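PDB 3E48: putative nucleoside-diphosphate-sugar epimerase from Staphylococcus aureus subsp. aureus, which is of unknown function but probably binds a nicotinamide dinucleotide in a Rossmann-type domain and may act on a nucleotide sugar. Local coordinates for residues 6-11 / 15-20. Residues are numbered along the deposited sequence; the frame is centred on the assembly and turned at random.
Sequences TGATGH and HITNQA
The imidazole of His-15 takes the carbonyl oxygen of His-11 at its edge, near the ring plane, with CD2 of His-15 3.2 Å from O of His-11. NE2 of His-15 stays 4.2 Å from the same oxygen; the approach, within one helical turn, is consistent with a weak C-H...O contact, since the oxygen lies close to the line of the CD2 hydrogen. Chi1 of -81° sets CG anti to the carbonyl carbon, and chi2 of -80° turns the CD2 edge to the oxygen. The His-11 ring heads away from this meeting, to Arg-174, whereas His-15 also touches Ala-178 of helix 174-186.

Further along, Thr-17 points toward the loop and brings OG1 to 3.5 Å from CB of Ala-8. That hydroxyl is hydrogen-bonded to the carbonyl oxygen of Gly-13 one turn back. Both residues are buried, Ala-8 touching Ile-30 of strand 28-32 and Thr-17 touching Leu-5 of strand 3-6.

A type I turn, closed by a 3.1 Å hydrogen bond from N of Gly-10 to O of Gly-7, leads to the N-cap at Gly-10. Strand 3-6, this turn and helix 11-22 form the opening beta-alpha unit of a Rossmann fold; Gly-7, Gly-10 and Gly-13 make its GxxGxxG motif, which in relatives receives the dinucleotide pyrophosphate and probably does so here.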
ATOM      1  N   THR B   6       9.772 -14.889  13.028  1.00  6.70           N
ATOM      2  CA  THR B   6      10.975 -14.362  12.382  1.00  5.93           C
ATOM      3  C   THR B   6      11.404 -13.066  13.062  1.00 10.55           C
ATOM      4  O   THR B   6      10.575 -12.357  13.632  1.00 11.42           O
ATOM      5  CB  THR B   6      10.759 -14.088  10.862  1.00  9.88           C
ATOM      6  OG1 THR B   6       9.833 -13.009  10.693  1.00 11.67           O
ATOM      7  CG2 THR B   6      10.222 -15.335  10.161  1.00 12.62           C
ATOM      8  N   GLY B   7      12.701 -12.765  13.006  1.00 11.01           N
ATOM      9  CA  GLY B   7      13.221 -11.555  13.625  1.00 12.42           C
ATOM     10  C   GLY B   7      13.061 -11.572  15.135  1.00  9.48           C
ATOM     11  O   GLY B   7      12.926 -10.529  15.772  1.00  7.89           O
ATOM     12  N   ALA B   8      13.109 -12.772  15.704  1.00  9.82           N
ATOM     13  CA  ALA B   8      12.934 -12.984  17.137  1.00  8.51           C
ATOM     14  C   ALA B   8      13.913 -12.284  18.080  1.00  9.15           C
ATOM     15  O   ALA B   8      13.587 -12.064  19.247  1.00  8.47           O
ATOM     16  CB  ALA B   8      12.934 -14.480  17.424  1.00  7.69           C
ATOM     17  N   THR B   9      15.104 -11.942  17.596  1.00 10.01           N
ATOM     18  CA  THR B   9      16.089 -11.287  18.452  1.00 10.12           C
ATOM     19  C   THR B   9      15.985  -9.762  18.439  1.00 14.00           C
ATOM     20  O   THR B   9      16.729  -9.074  19.136  1.00 11.23           O
ATOM     21  CB  THR B   9      17.540 -11.715  18.093  1.00 11.27           C
ATOM     22  OG1 THR B   9      17.773 -11.532  16.694  1.00 14.98           O
ATOM     23  CG2 THR B   9      17.767 -13.186  18.453  1.00 17.09           C
ATOM     24  N   GLY B  10      15.049  -9.236  17.656  1.00 11.17           N
ATOM     25  CA  GLY B  10      14.860  -7.795  17.602  1.00  7.28           C
ATOM     26  C   GLY B  10      14.179  -7.321  18.873  1.00  8.58           C
ATOM     27  O   GLY B  10      13.829  -8.131  19.728  1.00  8.22           O
ATOM     28  N   HIS B  11      13.982  -6.014  19.009  1.00 10.04           N
ATOM     29  CA  HIS B  11      13.340  -5.485  20.207  1.00 11.83           C
ATOM     30  C   HIS B  11      11.966  -6.095  20.436  1.00 11.33           C
ATOM     31  O   HIS B  11      11.701  -6.653  21.500  1.00 11.20           O
ATOM     32  CB  HIS B  11      13.215  -3.963  20.122  1.00 14.20           C
ATOM     33  CG  HIS B  11      14.526  -3.249  20.212  1.00 20.53           C
ATOM     34  ND1 HIS B  11      15.383  -3.407  21.279  1.00 29.79           N
ATOM     35  CD2 HIS B  11      15.123  -2.366  19.376  1.00 27.38           C
ATOM     36  CE1 HIS B  11      16.450  -2.649  21.099  1.00 27.60           C
ATOM     37  NE2 HIS B  11      16.318  -2.008  19.953  1.00 30.36           N
ATOM     38  N   HIS B  15      10.487  -9.571  23.088  1.00  5.55           N
ATOM     39  CA  HIS B  15       9.310  -9.528  23.955  1.00  8.02           C
ATOM     40  C   HIS B  15       8.402 -10.714  23.656  1.00 10.28           C
ATOM     41  O   HIS B  15       7.995 -11.447  24.560  1.00 10.91           O
ATOM     42  CB  HIS B  15       8.520  -8.233  23.728  1.00 10.05           C
ATOM     43  CG  HIS B  15       9.085  -7.047  24.443  1.00 10.80           C
ATOM     44  ND1 HIS B  15       8.862  -6.809  25.782  1.00 13.63           N
ATOM     45  CD2 HIS B  15       9.884  -6.044  24.010  1.00 12.41           C
ATOM     46  CE1 HIS B  15       9.498  -5.709  26.143  1.00 19.22           C
ATOM     47  NE2 HIS B  15      10.127  -5.225  25.086  1.00 15.98           N
ATOM     48  N   ILE B  16       8.086 -10.898  22.377  1.00  5.23           N
ATOM     49  CA  ILE B  16       7.212 -11.990  21.963  1.00  8.45           C
ATOM     50  C   ILE B  16       7.772 -13.363  22.319  1.00  9.54           C
ATOM     51  O   ILE B  16       7.036 -14.231  22.789  1.00  9.76           O
ATOM     52  CB  ILE B  16       6.937 -11.946  20.447  1.00  6.09           C
ATOM     53  CG1 ILE B  16       6.248 -10.623  20.087  1.00  6.06           C
ATOM     54  CG2 ILE B  16       6.056 -13.125  20.045  1.00  9.34           C
ATOM     55  CD1 ILE B  16       6.027 -10.428  18.591  1.00  9.73           C
ATOM     56  N   THR B  17       9.069 -13.558  22.100  1.00  9.01           N
ATOM     57  CA  THR B  17       9.693 -14.841  22.400  1.00  7.22           C
ATOM     58  C   THR B  17       9.705 -15.138  23.898  1.00  7.88           C
ATOM     59  O   THR B  17       9.384 -16.251  24.310  1.00  7.90           O
ATOM     60  CB  THR B  17      11.139 -14.911  21.874  1.00  6.95           C
ATOM     61  OG1 THR B  17      11.154 -14.654  20.464  1.00  7.99           O
ATOM     62  CG2 THR B  17      11.726 -16.302  22.133  1.00  9.17           C
ATOM     63  N   ASN B  18      10.081 -14.160  24.715  1.00  8.14           N
ATOM     64  CA  ASN B  18      10.092 -14.395  26.156  1.00  6.62           C
ATOM     65  C   ASN B  18       8.681 -14.662  26.669  1.00  8.93           C
ATOM     66  O   ASN B  18       8.483 -15.493  27.555  1.00 10.95           O
ATOM     67  CB  ASN B  18      10.713 -13.218  26.913  1.00  8.28           C
ATOM     68  CG  ASN B  18      12.222 -13.140  26.732  1.00 10.60           C
ATOM     69  OD1 ASN B  18      12.916 -14.160  26.779  1.00 12.83           O
ATOM     70  ND2 ASN B  18      12.737 -11.936  26.540  1.00 12.16           N
ATOM     71  N   GLN B  19       7.697 -13.963  26.115  1.00 10.21           N
ATOM     72  CA  GLN B  19       6.325 -14.182  26.543  1.00 11.59           C
ATOM     73  C   GLN B  19       5.844 -15.561  26.086  1.00 11.09           C
ATOM     74  O   GLN B  19       5.093 -16.222  26.797  1.00 10.42           O
ATOM     75  CB  GLN B  19       5.404 -13.071  26.011  1.00  9.42           C
ATOM     76  CG  GLN B  19       5.533 -11.748  26.771  1.00 11.98           C
ATOM     77  CD  GLN B  19       4.549 -10.681  26.298  1.00 10.32           C
ATOM     78  OE1 GLN B  19       3.443 -10.997  25.864  1.00 10.89           O
ATOM     79  NE2 GLN B  19       4.947  -9.409  26.401  1.00  8.35           N
ATOM     80  N   ALA B  20       6.291 -16.009  24.914  1.00  8.42           N
ATOM     81  CA  ALA B  20       5.885 -17.323  24.420  1.00  8.45           C
ATOM     82  C   ALA B  20       6.472 -18.391  25.341  1.00  9.49           C
ATOM     83  O   ALA B  20       5.837 -19.409  25.618  1.00 11.34           O
ATOM     84  CB  ALA B  20       6.378 -17.530  22.995  1.00  9.05           C
TER